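Local coordinates for protein 3-deoxy-d-manno-octulosonic-acid transferase (Acinetobacter baumannii, PDB 4BFC) that probably binds CMP-Kdo and takes part in transferring the Kdo sugar to the lipid A precursor of lipopolysaccharide, at residues Ile27-Gln32 with Met119-Leu124; Gln35-Glu40 with Trp123-Leu128; Leu128-Phe133 with Ala194-Pro199. One frame throughout, in Å; residues are numbered along the deposited sequence. Where two conformers were deposited one is given.

Interaction 1: residues Ile27-Gln32 with Met119-Leu124; sequences IKQAAQ and MGELWL
Gln29 and Leu124 both set CG on the far side of CB from their backbone nitrogens (chi1 178° and 173°), and these two torsions bring the side chains together at roughly a right angle. The contact joins helix 24-36 to the start of helix 122-128 in a Rossmann-like domain, the C-terminal, donor-binding half expected of a GT-B glycosyltransferase. Leu124 sends its two methyls to different places on helix 24-36. CD1 lies against the backbone at Ala30, 3.6 Å from Ala30 N, and meets the small side chain at Ala30 CB, 3.8 Å away, so the leucine can come close to the helix backbone. CD2 instead sits by the amide of Gln29, 3.8 Å from Gln29 CD. The Gln29 chain stays extended beyond CG, carrying its polar end past the leucine toward Glu121, the N-cap residue of helix 122-128. Here the apolar packing gives way to a polar edge. The Glu121 carboxylate is gripped through both oxygens: OE1 is hydrogen-bonded to Ser118, while OE2 forms a salt bridge with Arg101, whose guanidinium also makes a weak hydrogen bond to Gln29 OE1. Arg101 thus bridges the two polar side chains and probably offsets the carboxylate charge. A water completes the link, donating to Glu121 OE2 and accepting a weak hydrogen bond from Gln29 NE2 at 3.3 Å.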
ATOM      1  N   ILE A  27       6.742  19.718 -16.424  1.00 46.01           N
ATOM      2  CA  ILE A  27       6.455  20.066 -17.814  1.00 50.09           C
ATOM      3  C   ILE A  27       7.666  20.728 -18.508  1.00 49.33           C
ATOM      4  O   ILE A  27       8.010  20.344 -19.624  1.00 47.69           O
ATOM      5  CB  ILE A  27       5.153  20.898 -17.924  1.00 48.27           C
ATOM      6  CG1 ILE A  27       3.973  20.055 -17.404  1.00 50.20           C
ATOM      7  CG2 ILE A  27       4.911  21.373 -19.356  1.00 45.77           C
ATOM      8  CD1 ILE A  27       2.894  20.842 -16.671  1.00 57.15           C
ATOM      9  N   LYS A  28       8.330  21.680 -17.852  1.00 46.67           N
ATOM     10  CA  LYS A  28       9.507  22.326 -18.450  1.00 45.66           C
ATOM     11  C   LYS A  28      10.786  21.468 -18.369  1.00 42.53           C
ATOM     12  O   LYS A  28      11.703  21.565 -19.219  1.00 41.44           O
ATOM     13  CB  LYS A  28       9.721  23.717 -17.827  1.00 47.72           C
ATOM     14  CG  LYS A  28      11.135  24.019 -17.359  1.00 44.36           C
ATOM     15  N   GLN A  29      10.888  20.637 -17.343  1.00 40.83           N
ATOM     16  CA  GLN A  29      11.991  19.700 -17.336  1.00 36.16           C
ATOM     17  C   GLN A  29      11.828  18.713 -18.513  1.00 33.17           C
ATOM     18  O   GLN A  29      12.810  18.313 -19.132  1.00 32.66           O
ATOM     19  CB  GLN A  29      12.052  18.950 -16.017  1.00 37.45           C
ATOM     20  CG  GLN A  29      13.158  17.926 -15.985  1.00 35.69           C
ATOM     21  CD  GLN A  29      13.251  17.229 -14.653  1.00 40.86           C
ATOM     22  OE1 GLN A  29      14.203  16.486 -14.391  1.00 45.36           O
ATOM     23  NE2 GLN A  29      12.251  17.464 -13.799  1.00 39.14           N
ATOM     24  N   ALA A  30      10.587  18.309 -18.794  1.00 35.03           N
ATOM     25  CA  ALA A  30      10.288  17.417 -19.922  1.00 33.18           C
ATOM     26  C   ALA A  30      10.717  18.033 -21.263  1.00 33.92           C
ATOM     27  O   ALA A  30      11.228  17.333 -22.139  1.00 33.63           O
ATOM     28  CB  ALA A  30       8.817  17.080 -19.952  1.00 33.65           C
ATOM     29  N   ALA A  31      10.479  19.337 -21.424  1.00 37.83           N
ATOM     30  CA  ALA A  31      10.966  20.056 -22.597  1.00 38.59           C
ATOM     31  C   ALA A  31      12.506  20.045 -22.708  1.00 40.21           C
ATOM     32  O   ALA A  31      13.036  19.837 -23.804  1.00 40.69           O
ATOM     33  CB  ALA A  31      10.382  21.469 -22.637  1.00 40.05           C
ATOM     34  N   GLN A  32      13.221  20.186 -21.593  1.00 41.49           N
ATOM     35  CA  GLN A  32      14.691  20.115 -21.590  1.00 39.61           C
ATOM     36  C   GLN A  32      15.183  18.729 -21.994  1.00 41.35           C
ATOM     37  O   GLN A  32      16.139  18.589 -22.780  1.00 39.56           O
ATOM     38  CB  GLN A  32      15.271  20.493 -20.226  1.00 47.85           C
ATOM     39  CG  GLN A  32      15.184  21.974 -19.899  1.00 52.56           C
ATOM     40  CD  GLN A  32      15.567  22.273 -18.461  1.00 60.90           C
ATOM     41  OE1 GLN A  32      14.878  21.854 -17.524  1.00 65.07           O
ATOM     42  NE2 GLN A  32      16.664  23.013 -18.274  1.00 63.37           N
ATOM     43  N   MET A 119      11.588   8.321  -7.387  1.00 30.45           N
ATOM     44  CA  MET A 119      10.352   8.628  -6.711  1.00 30.58           C
ATOM     45  C   MET A 119       9.877  10.033  -7.099  1.00 25.91           C
ATOM     46  O   MET A 119      10.691  10.950  -7.314  1.00 27.37           O
ATOM     47  CB  MET A 119      10.526   8.428  -5.190  1.00 31.94           C
ATOM     48  CG  MET A 119      10.760   6.959  -4.789  1.00 36.91           C
ATOM     49  SD  MET A 119      10.227   6.691  -3.107  1.00 56.67           S
ATOM     50  CE  MET A 119      11.459   5.513  -2.537  1.00 46.62           C
ATOM     51  N   GLY A 120       8.589  10.195  -7.373  1.00 29.51           N
ATOM     52  CA  GLY A 120       7.985  11.507  -7.506  1.00 29.44           C
ATOM     53  C   GLY A 120       8.014  12.129  -8.893  1.00 26.30           C
ATOM     54  O   GLY A 120       7.751  13.318  -9.044  1.00 30.80           O
ATOM     55  N   GLU A 121       8.357  11.332  -9.907  1.00 26.64           N
ATOM     56  CA  GLU A 121       8.577  11.893 -11.228  1.00 25.16           C
ATOM     57  C   GLU A 121       7.621  11.381 -12.311  1.00 27.62           C
ATOM     58  O   GLU A 121       7.779  11.701 -13.496  1.00 25.64           O
ATOM     59  CB  GLU A 121      10.022  11.622 -11.658  1.00 25.41           C
ATOM     60  CG  GLU A 121      11.119  12.062 -10.737  1.00 26.45           C
ATOM     61  CD  GLU A 121      12.465  12.056 -11.457  1.00 26.81           C
ATOM     62  OE1 GLU A 121      13.029  10.979 -11.670  1.00 24.35           O
ATOM     63  OE2 GLU A 121      12.937  13.156 -11.852  1.00 31.41           O
ATOM     64  N   LEU A 122       6.564  10.672 -11.896  1.00 25.65           N
ATOM     65  CA  LEU A 122       5.543  10.214 -12.851  1.00 28.45           C
ATOM     66  C   LEU A 122       5.068  11.278 -13.873  1.00 27.37           C
ATOM     67  O   LEU A 122       4.907  10.959 -15.095  1.00 25.97           O
ATOM     68  CB  LEU A 122       4.373   9.563 -12.074  1.00 32.58           C
ATOM     69  CG  LEU A 122       3.450   8.714 -12.928  1.00 28.44           C
ATOM     70  CD1 LEU A 122       4.151   7.627 -13.752  1.00 30.51           C
ATOM     71  CD2 LEU A 122       2.283   8.221 -12.086  1.00 32.78           C
ATOM     72  N   TRP A 123       4.832  12.545 -13.449  1.00 24.85           N
ATOM     73  CA  TRP A 123       4.430  13.629 -14.335  1.00 28.49           C
ATOM     74  C   TRP A 123       5.448  13.890 -15.427  1.00 24.39           C
ATOM     75  O   TRP A 123       5.084  14.136 -16.546  1.00 22.84           O
ATOM     76  CB  TRP A 123       4.148  14.925 -13.570  1.00 32.03           C
ATOM     77  CG  TRP A 123       2.747  14.911 -13.026  1.00 36.34           C
ATOM     78  CD1 TRP A 123       2.210  13.998 -12.122  1.00 41.98           C
ATOM     79  CD2 TRP A 123       1.617  15.796 -13.401  1.00 41.49           C
ATOM     80  NE1 TRP A 123       0.883  14.274 -11.880  1.00 42.15           N
ATOM     81  CE2 TRP A 123       0.463  15.336 -12.613  1.00 43.76           C
ATOM     82  CE3 TRP A 123       1.457  16.889 -14.257  1.00 45.58           C
ATOM     83  CZ2 TRP A 123      -0.789  15.956 -12.700  1.00 45.95           C
ATOM     84  CZ3 TRP A 123       0.187  17.499 -14.338  1.00 48.58           C
ATOM     85  CH2 TRP A 123      -0.904  17.040 -13.573  1.00 46.67           C
ATOM     86  N   LEU A 124       6.733  13.828 -15.083  1.00 24.90           N
ATOM     87  CA  LEU A 124       7.750  14.025 -16.103  1.00 22.68           C
ATOM     88  C   LEU A 124       7.587  12.986 -17.245  1.00 23.26           C
ATOM     89  O   LEU A 124       7.648  13.377 -18.416  1.00 22.75           O
ATOM     90  CB  LEU A 124       9.163  13.918 -15.485  1.00 25.00           C
ATOM     91  CG  LEU A 124      10.471  13.924 -16.294  1.00 25.03           C
ATOM     92  CD1 LEU A 124      10.448  15.168 -17.142  1.00 26.59           C
ATOM     93  CD2 LEU A 124      11.710  13.865 -15.355  1.00 23.44           C
TER
HETATM   94  O   HOH W   1      12.857  15.595 -11.141  1.00 49.18           O

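Interaction 2: residues Gln35-Glu40 with Trp123-Leu128; sequences QQWYLE and WLWYAL
Trp125, with CG of the preceding Leu124 resting 3.9 Å above one face of its ring, toward the border, is the first residue of 123-128 to meet the chain leaving helix 24-36, and it does so with the benzo end of its indole. CZ3 of Trp125 lies 4.1 Å from CH2 of Trp37 and equally near Trp37 CZ3, an approach that reaches Trp125 at its edge, close to the ring plane. The two ring planes are nearly parallel, less than 20° apart, but the indoles are displaced and do not stack. Trp37 also packs edge-to-face with Tyr114 of strand 113-115. One turn after Leu124, Leu128 supplies the second point of contact. Its CG stands beside the backbone N (chi1 -67°), and Leu39 has the same first torsion (chi1 -58°); the two chains cross at about a right angle, with Leu128 CD2 4.1 Å from Leu39 CD1. The meeting is purely apolar and buried, with Trp37 partly exposed. Trp37 and Leu39 both point at helix 122-128 because the chain turns between them at Tyr38, a residue with positive phi: Tyr38 N bonds to Gln35 O and Leu39 N to His34 O, the Schellman motif that ends helix 24-36 just before the first strand of the Rossmann-like sheet.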
ATOM      1  N   GLN A  35      14.631  17.624 -25.673  1.00 35.46           N
ATOM      2  CA  GLN A  35      15.737  18.155 -26.487  1.00 41.14           C
ATOM      3  C   GLN A  35      17.077  17.405 -26.296  1.00 40.56           C
ATOM      4  O   GLN A  35      17.703  16.990 -27.274  1.00 34.31           O
ATOM      5  CB  GLN A  35      15.924  19.633 -26.167  1.00 43.98           C
ATOM      6  CG  GLN A  35      16.638  20.451 -27.227  1.00 51.95           C
ATOM      7  CD  GLN A  35      16.523  21.945 -26.944  1.00 58.33           C
ATOM      8  OE1 GLN A  35      16.066  22.725 -27.789  1.00 66.28           O
ATOM      9  NE2 GLN A  35      16.919  22.349 -25.736  1.00 65.60           N
ATOM     10  N   GLN A  36      17.533  17.241 -25.049  1.00 36.73           N
ATOM     11  CA  GLN A  36      18.826  16.592 -24.782  1.00 39.65           C
ATOM     12  C   GLN A  36      18.905  15.123 -25.117  1.00 36.93           C
ATOM     13  O   GLN A  36      19.999  14.572 -25.277  1.00 40.36           O
ATOM     14  CB  GLN A  36      19.169  16.703 -23.321  1.00 45.12           C
ATOM     15  CG  GLN A  36      19.808  18.000 -22.919  1.00 49.73           C
ATOM     16  CD  GLN A  36      20.192  17.951 -21.470  1.00 56.45           C
ATOM     17  OE1 GLN A  36      19.596  18.643 -20.641  1.00 55.98           O
ATOM     18  NE2 GLN A  36      21.171  17.103 -21.143  1.00 52.87           N
ATOM     19  N   TRP A  37      17.744  14.458 -25.131  1.00 31.05           N
ATOM     20  CA  TRP A  37      17.711  13.055 -25.404  1.00 26.11           C
ATOM     21  C   TRP A  37      17.263  12.804 -26.828  1.00 24.18           C
ATOM     22  O   TRP A  37      17.127  11.641 -27.217  1.00 25.68           O
ATOM     23  CB  TRP A  37      16.820  12.324 -24.355  1.00 24.81           C
ATOM     24  CG  TRP A  37      17.248  12.399 -22.897  1.00 27.68           C
ATOM     25  CD1 TRP A  37      18.384  13.025 -22.297  1.00 25.14           C
ATOM     26  CD2 TRP A  37      16.555  11.740 -21.791  1.00 24.17           C
ATOM     27  NE1 TRP A  37      18.379  12.844 -20.921  1.00 26.51           N
ATOM     28  CE2 TRP A  37      17.306  12.050 -20.565  1.00 25.67           C
ATOM     29  CE3 TRP A  37      15.370  10.953 -21.701  1.00 25.82           C
ATOM     30  CZ2 TRP A  37      16.877  11.598 -19.316  1.00 26.03           C
ATOM     31  CZ3 TRP A  37      14.974  10.498 -20.450  1.00 24.87           C
ATOM     32  CH2 TRP A  37      15.714  10.800 -19.295  1.00 25.35           C
ATOM     33  N   TYR A  38      17.108  13.886 -27.621  1.00 24.58           N
ATOM     34  CA  TYR A  38      16.735  13.801 -29.040  1.00 25.46           C
ATOM     35  C   TYR A  38      15.471  12.912 -29.239  1.00 26.23           C
ATOM     36  O   TYR A  38      15.428  12.020 -30.082  1.00 29.38           O
ATOM     37  CB  TYR A  38      17.986  13.339 -29.865  1.00 28.69           C
ATOM     38  CG  TYR A  38      19.189  14.274 -29.667  1.00 30.01           C
ATOM     39  CD1 TYR A  38      19.323  15.429 -30.439  1.00 34.38           C
ATOM     40  CD2 TYR A  38      20.195  13.991 -28.747  1.00 31.22           C
ATOM     41  CE1 TYR A  38      20.386  16.289 -30.280  1.00 32.79           C
ATOM     42  CE2 TYR A  38      21.300  14.864 -28.564  1.00 30.37           C
ATOM     43  CZ  TYR A  38      21.376  16.021 -29.342  1.00 31.62           C
ATOM     44  OH  TYR A  38      22.423  16.922 -29.223  1.00 35.20           O
ATOM     45  N   LEU A  39      14.432  13.157 -28.437  1.00 24.01           N
ATOM     46  CA  LEU A  39      13.223  12.331 -28.509  1.00 25.82           C
ATOM     47  C   LEU A  39      12.305  12.678 -29.681  1.00 28.70           C
ATOM     48  O   LEU A  39      11.307  11.977 -29.883  1.00 29.06           O
ATOM     49  CB  LEU A  39      12.400  12.389 -27.211  1.00 23.91           C
ATOM     50  CG  LEU A  39      13.229  11.934 -26.014  1.00 24.24           C
ATOM     51  CD1 LEU A  39      12.223  11.948 -24.841  1.00 23.60           C
ATOM     52  CD2 LEU A  39      13.805  10.529 -26.180  1.00 26.22           C
ATOM     53  N   GLU A  40      12.645  13.725 -30.442  1.00 29.63           N
ATOM     54  CA  GLU A  40      11.817  14.179 -31.581  1.00 31.66           C
ATOM     55  C   GLU A  40      11.591  13.025 -32.574  1.00 30.76           C
ATOM     56  O   GLU A  40      10.493  12.861 -33.102  1.00 39.08           O
ATOM     57  CB  GLU A  40      12.408  15.436 -32.241  1.00 33.46           C
ATOM     58  CG  GLU A  40      11.560  16.010 -33.392  1.00 40.62           C
ATOM     59  CD  GLU A  40      10.127  16.423 -32.999  1.00 48.01           C
ATOM     60  OE1 GLU A  40       9.909  16.988 -31.889  1.00 47.87           O
ATOM     61  OE2 GLU A  40       9.196  16.191 -33.827  1.00 53.01           O
ATOM     62  N   TRP A 123       4.832  12.545 -13.449  1.00 24.85           N
ATOM     63  CA  TRP A 123       4.430  13.629 -14.335  1.00 28.49           C
ATOM     64  C   TRP A 123       5.448  13.890 -15.427  1.00 24.39           C
ATOM     65  O   TRP A 123       5.084  14.136 -16.546  1.00 22.84           O
ATOM     66  CB  TRP A 123       4.148  14.925 -13.570  1.00 32.03           C
ATOM     67  CG  TRP A 123       2.747  14.911 -13.026  1.00 36.34           C
ATOM     68  CD1 TRP A 123       2.210  13.998 -12.122  1.00 41.98           C
ATOM     69  CD2 TRP A 123       1.617  15.796 -13.401  1.00 41.49           C
ATOM     70  NE1 TRP A 123       0.883  14.274 -11.880  1.00 42.15           N
ATOM     71  CE2 TRP A 123       0.463  15.336 -12.613  1.00 43.76           C
ATOM     72  CE3 TRP A 123       1.457  16.889 -14.257  1.00 45.58           C
ATOM     73  CZ2 TRP A 123      -0.789  15.956 -12.700  1.00 45.95           C
ATOM     74  CZ3 TRP A 123       0.187  17.499 -14.338  1.00 48.58           C
ATOM     75  CH2 TRP A 123      -0.904  17.040 -13.573  1.00 46.67           C
ATOM     76  N   LEU A 124       6.733  13.828 -15.083  1.00 24.90           N
ATOM     77  CA  LEU A 124       7.750  14.025 -16.103  1.00 22.68           C
ATOM     78  C   LEU A 124       7.587  12.986 -17.245  1.00 23.26           C
ATOM     79  O   LEU A 124       7.648  13.377 -18.416  1.00 22.75           O
ATOM     80  CB  LEU A 124       9.163  13.918 -15.485  1.00 25.00           C
ATOM     81  CG  LEU A 124      10.471  13.924 -16.294  1.00 25.03           C
ATOM     82  CD1 LEU A 124      10.448  15.168 -17.142  1.00 26.59           C
ATOM     83  CD2 LEU A 124      11.710  13.865 -15.355  1.00 23.44           C
ATOM     84  N   TRP A 125       7.457  11.706 -16.868  1.00 21.35           N
ATOM     85  CA  TRP A 125       7.371  10.602 -17.865  1.00 21.56           C
ATOM     86  C   TRP A 125       6.116  10.746 -18.683  1.00 20.87           C
ATOM     87  O   TRP A 125       6.175  10.663 -19.891  1.00 21.70           O
ATOM     88  CB  TRP A 125       7.478   9.241 -17.223  1.00 23.45           C
ATOM     89  CG  TRP A 125       8.664   9.216 -16.266  1.00 22.17           C
ATOM     90  CD1 TRP A 125       8.632   8.936 -14.924  1.00 24.64           C
ATOM     91  CD2 TRP A 125      10.030   9.662 -16.545  1.00 24.87           C
ATOM     92  NE1 TRP A 125       9.867   9.128 -14.347  1.00 24.16           N
ATOM     93  CE2 TRP A 125      10.755   9.564 -15.271  1.00 24.13           C
ATOM     94  CE3 TRP A 125      10.694  10.131 -17.670  1.00 23.40           C
ATOM     95  CZ2 TRP A 125      12.074   9.904 -15.164  1.00 24.20           C
ATOM     96  CZ3 TRP A 125      12.040  10.527 -17.537  1.00 22.15           C
ATOM     97  CH2 TRP A 125      12.718  10.355 -16.323  1.00 22.90           C
ATOM     98  N   TYR A 126       4.961  10.940 -18.038  1.00 21.02           N
ATOM     99  CA  TYR A 126       3.743  11.219 -18.885  1.00 22.27           C
ATOM    100  C   TYR A 126       3.951  12.410 -19.857  1.00 23.95           C
ATOM    101  O   TYR A 126       3.549  12.368 -20.998  1.00 22.91           O
ATOM    102  CB  TYR A 126       2.554  11.612 -17.987  1.00 22.62           C
ATOM    103  CG  TYR A 126       1.929  10.509 -17.199  1.00 21.54           C
ATOM    104  CD1 TYR A 126       1.672   9.280 -17.820  1.00 20.28           C
ATOM    105  CD2 TYR A 126       1.552  10.681 -15.846  1.00 20.79           C
ATOM    106  CE1 TYR A 126       1.069   8.246 -17.143  1.00 22.41           C
ATOM    107  CE2 TYR A 126       0.932   9.634 -15.161  1.00 19.30           C
ATOM    108  CZ  TYR A 126       0.694   8.439 -15.810  1.00 22.55           C
ATOM    109  OH  TYR A 126       0.078   7.425 -15.168  1.00 22.47           O
ATOM    110  N   ALA A 127       4.628  13.469 -19.408  1.00 22.48           N
ATOM    111  CA  ALA A 127       4.836  14.637 -20.275  1.00 23.77           C
ATOM    112  C   ALA A 127       5.766  14.307 -21.481  1.00 24.84           C
ATOM    113  O   ALA A 127       5.800  15.035 -22.477  1.00 29.04           O
ATOM    114  CB  ALA A 127       5.406  15.804 -19.478  1.00 22.69           C
ATOM    115  N   LEU A 128       6.497  13.214 -21.379  1.00 21.23           N
ATOM    116  CA  LEU A 128       7.381  12.755 -22.469  1.00 21.59           C
ATOM    117  C   LEU A 128       6.727  11.699 -23.378  1.00 24.60           C
ATOM    118  O   LEU A 128       7.328  11.259 -24.394  1.00 23.05           O
ATOM    119  CB  LEU A 128       8.737  12.271 -21.922  1.00 25.23           C
ATOM    120  CG  LEU A 128       9.626  13.375 -21.300  1.00 26.31           C
ATOM    121  CD1 LEU A 128      10.867  12.739 -20.710  1.00 27.17           C
ATOM    122  CD2 LEU A 128      10.024  14.388 -22.374  1.00 31.12           C
TER

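Interaction 3: residues Leu128-Phe133 with Ala194-Pro199; sequences LSQVCF and ACLAEP
Gln130, the last residue before strand 131-134, touches helix 185-197 through the base of its side chain: CB packs 3.8 Å from Leu196 CD2. In the conformer described, one of two modelled, the chain then bends at chi2 and its end leads away from the helix, where OE1 accepts a hydrogen bond from the backbone N of Val44 on the adjoining strand. The residue presents carbon to the helix and gives its polar oxygen to the start of the neighbouring strand 43-50. Val131 follows with the other half of the contact. Its CG1, placed beside the backbone N by chi1 of -67°, projects at the helix and reaches Cys195 CB at 3.7 Å, while the distance from Val131 CG1 to Leu196 CD2 is a looser 4.4 Å. The valine methyl thus meets two successive helix residues, touching Cys195 through its methylene carbon. A beta-mercaptoethanol lies about 2 Å from the Cys195 side chain, consistent with a mixed disulfide formed from the crystallisation liquor. At Cys132 the strand turns its side chain to the opposite face, against Tyr126 of helix 122-128, although its backbone O accepts a hydrogen bond from Trp192 NE1 of helix 185-197. Phe133 faces the Val131 side again and packs on Val188 and Trp192. In this Rossmann-like domain strand 131-134 runs between parallel strands 43-50 and 157-159; helix 185-197 covers one face, with Leu196 also reaching Val45 and helix 54-68 packing farther along at Phe133, and helix 122-128 covers the other.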
ATOM      1  N   LEU A 128       6.497  13.214 -21.379  1.00 21.23           N
ATOM      2  CA  LEU A 128       7.381  12.755 -22.469  1.00 21.59           C
ATOM      3  C   LEU A 128       6.727  11.699 -23.378  1.00 24.60           C
ATOM      4  O   LEU A 128       7.328  11.259 -24.394  1.00 23.05           O
ATOM      5  CB  LEU A 128       8.737  12.271 -21.922  1.00 25.23           C
ATOM      6  CG  LEU A 128       9.626  13.375 -21.300  1.00 26.31           C
ATOM      7  CD1 LEU A 128      10.867  12.739 -20.710  1.00 27.17           C
ATOM      8  CD2 LEU A 128      10.024  14.388 -22.374  1.00 31.12           C
ATOM      9  N   SER A 129       5.511  11.256 -23.028  1.00 21.40           N
ATOM     10  CA  SER A 129       4.961  10.067 -23.665  1.00 21.01           C
ATOM     11  C   SER A 129       4.074  10.441 -24.893  1.00 18.93           C
ATOM     12  O   SER A 129       3.328  11.472 -24.871  1.00 21.05           O
ATOM     13  CB  SER A 129       4.050   9.348 -22.649  1.00 20.02           C
ATOM     14  OG  SER A 129       4.757   9.009 -21.435  1.00 21.49           O
ATOM     15  N   GLN A 130       4.103   9.560 -25.896  1.00 21.75           N
ATOM     16  CA  GLN A 130       3.156   9.597 -27.025  0.70 19.53           C
ATOM     17  C   GLN A 130       1.861   8.867 -26.687  1.00 20.10           C
ATOM     18  O   GLN A 130       0.770   9.307 -27.093  1.00 21.48           O
ATOM     19  CB  GLN A 130       3.746   9.061 -28.336  0.70 20.33           C
ATOM     20  CG  GLN A 130       4.484  10.098 -29.146  0.70 21.35           C
ATOM     21  CD  GLN A 130       5.675  10.626 -28.422  0.70 18.54           C
ATOM     22  OE1 GLN A 130       6.758   9.987 -28.422  0.70 21.11           O
ATOM     23  NE2 GLN A 130       5.521  11.777 -27.797  0.70 22.52           N
ATOM     24  N   VAL A 131       2.002   7.737 -25.975  1.00 16.40           N
ATOM     25  CA  VAL A 131       0.847   6.994 -25.496  1.00 18.43           C
ATOM     26  C   VAL A 131       1.261   6.386 -24.157  1.00 18.14           C
ATOM     27  O   VAL A 131       2.468   6.204 -23.875  1.00 18.09           O
ATOM     28  CB  VAL A 131       0.400   5.805 -26.438  1.00 21.10           C
ATOM     29  CG1 VAL A 131      -0.146   6.293 -27.796  1.00 26.00           C
ATOM     30  CG2 VAL A 131       1.518   4.778 -26.648  1.00 23.57           C
ATOM     31  N   CYS A 132       0.257   5.997 -23.396  1.00 18.36           N
ATOM     32  CA  CYS A 132       0.545   5.334 -22.148  1.00 17.25           C
ATOM     33  C   CYS A 132      -0.464   4.248 -21.792  1.00 20.92           C
ATOM     34  O   CYS A 132      -1.522   4.107 -22.409  1.00 19.85           O
ATOM     35  CB  CYS A 132       0.671   6.380 -21.004  1.00 18.30           C
ATOM     36  SG  CYS A 132      -0.913   6.938 -20.346  1.00 20.73           S
ATOM     37  N   PHE A 133      -0.058   3.422 -20.845  1.00 17.50           N
ATOM     38  CA  PHE A 133      -0.902   2.466 -20.163  1.00 17.36           C
ATOM     39  C   PHE A 133      -0.769   2.682 -18.634  1.00 15.18           C
ATOM     40  O   PHE A 133       0.323   2.731 -18.119  1.00 16.84           O
ATOM     41  CB  PHE A 133      -0.391   1.068 -20.488  1.00 18.57           C
ATOM     42  CG  PHE A 133      -0.945  -0.045 -19.617  1.00 17.73           C
ATOM     43  CD1 PHE A 133      -2.237  -0.586 -19.757  1.00 17.12           C
ATOM     44  CD2 PHE A 133      -0.189  -0.474 -18.499  1.00 18.70           C
ATOM     45  CE1 PHE A 133      -2.685  -1.604 -18.895  1.00 17.54           C
ATOM     46  CE2 PHE A 133      -0.634  -1.482 -17.620  1.00 20.27           C
ATOM     47  CZ  PHE A 133      -1.908  -2.091 -17.843  1.00 19.86           C
ATOM     48  N   ALA A 194      -1.598   1.087 -33.132  1.00 23.17           N
ATOM     49  CA  ALA A 194      -2.648   1.765 -33.895  1.00 24.84           C
ATOM     50  C   ALA A 194      -2.670   3.254 -33.611  1.00 23.02           C
ATOM     51  O   ALA A 194      -2.639   4.046 -34.516  1.00 25.33           O
ATOM     52  CB  ALA A 194      -3.986   1.130 -33.613  1.00 25.46           C
ATOM     53  N   CYS A 195      -2.609   3.661 -32.322  1.00 25.44           N
ATOM     54  CA  CYS A 195      -2.598   5.097 -32.010  1.00 24.20           C
ATOM     55  C   CYS A 195      -1.435   5.833 -32.665  1.00 24.96           C
ATOM     56  O   CYS A 195      -1.560   6.957 -33.181  1.00 24.81           O
ATOM     57  CB  CYS A 195      -2.501   5.314 -30.487  1.00 29.26           C
ATOM     58  SG  CYS A 195      -3.994   4.902 -29.555  1.00 30.24           S
ATOM     59  N   LEU A 196      -0.299   5.185 -32.678  1.00 21.43           N
ATOM     60  CA  LEU A 196       0.893   5.839 -33.174  1.00 21.93           C
ATOM     61  C   LEU A 196       0.771   5.988 -34.669  1.00 23.33           C
ATOM     62  O   LEU A 196       1.320   6.921 -35.208  1.00 25.41           O
ATOM     63  CB  LEU A 196       2.135   5.039 -32.814  1.00 22.32           C
ATOM     64  CG  LEU A 196       2.578   4.998 -31.344  1.00 21.67           C
ATOM     65  CD1 LEU A 196       3.653   3.931 -31.179  1.00 20.73           C
ATOM     66  CD2 LEU A 196       2.994   6.428 -30.927  1.00 21.79           C
ATOM     67  N   ALA A 197       0.030   5.067 -35.296  1.00 21.43           N
ATOM     68  CA  ALA A 197      -0.199   5.178 -36.763  1.00 23.36           C
ATOM     69  C   ALA A 197      -1.355   6.060 -37.164  1.00 26.25           C
ATOM     70  O   ALA A 197      -1.570   6.244 -38.384  1.00 24.80           O
ATOM     71  CB  ALA A 197      -0.422   3.779 -37.325  1.00 22.28           C
ATOM     72  N   GLU A 198      -2.113   6.607 -36.215  1.00 24.78           N
ATOM     73  CA  GLU A 198      -3.412   7.259 -36.472  1.00 22.96           C
ATOM     74  C   GLU A 198      -3.466   8.622 -35.754  1.00 26.01           C
ATOM     75  O   GLU A 198      -4.177   8.775 -34.770  1.00 27.47           O
ATOM     76  CB  GLU A 198      -4.575   6.359 -36.011  1.00 21.35           C
ATOM     77  CG  GLU A 198      -4.597   5.012 -36.751  1.00 24.83           C
ATOM     78  CD  GLU A 198      -5.759   4.122 -36.392  1.00 29.37           C
ATOM     79  OE1 GLU A 198      -6.690   4.586 -35.707  1.00 37.25           O
ATOM     80  OE2 GLU A 198      -5.766   2.931 -36.808  1.00 30.33           O
ATOM     81  N   PRO A 199      -2.729   9.621 -36.277  1.00 27.81           N
ATOM     82  CA  PRO A 199      -2.722  10.980 -35.720  1.00 29.61           C
ATOM     83  C   PRO A 199      -4.134  11.550 -35.613  1.00 34.00           C
ATOM     84  O   PRO A 199      -4.460  12.155 -34.581  1.00 33.99           O
ATOM     85  CB  PRO A 199      -1.838  11.757 -36.697  1.00 32.21           C
ATOM     86  CG  PRO A 199      -0.998  10.728 -37.343  1.00 35.97           C
ATOM     87  CD  PRO A 199      -1.886   9.533 -37.475  1.00 30.66           C
TER

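Overall arrangement
From the N terminus, helix 24-36 leads into the sheet, and the chain lays down strands 43-50, 72-78, 98-100 and 113-115 before interaction 1 closes this long loop at the start of helix 122-128. Interaction 2 opens inside that loop and closes just beyond it, so the two cross rather than nest; they share Trp123 and Leu124, and their centres lie 8 Å apart. Together they tie successive parts of helix 24-36 and its exit to one short helix. Interaction 3 follows in series, starting from Leu128, where interaction 2 ends, and spanning helix 148-152, strand 157-159, helix 167-175 and strand 180-181 to join strand 131-134 to helix 185-197 on the sheet's other face.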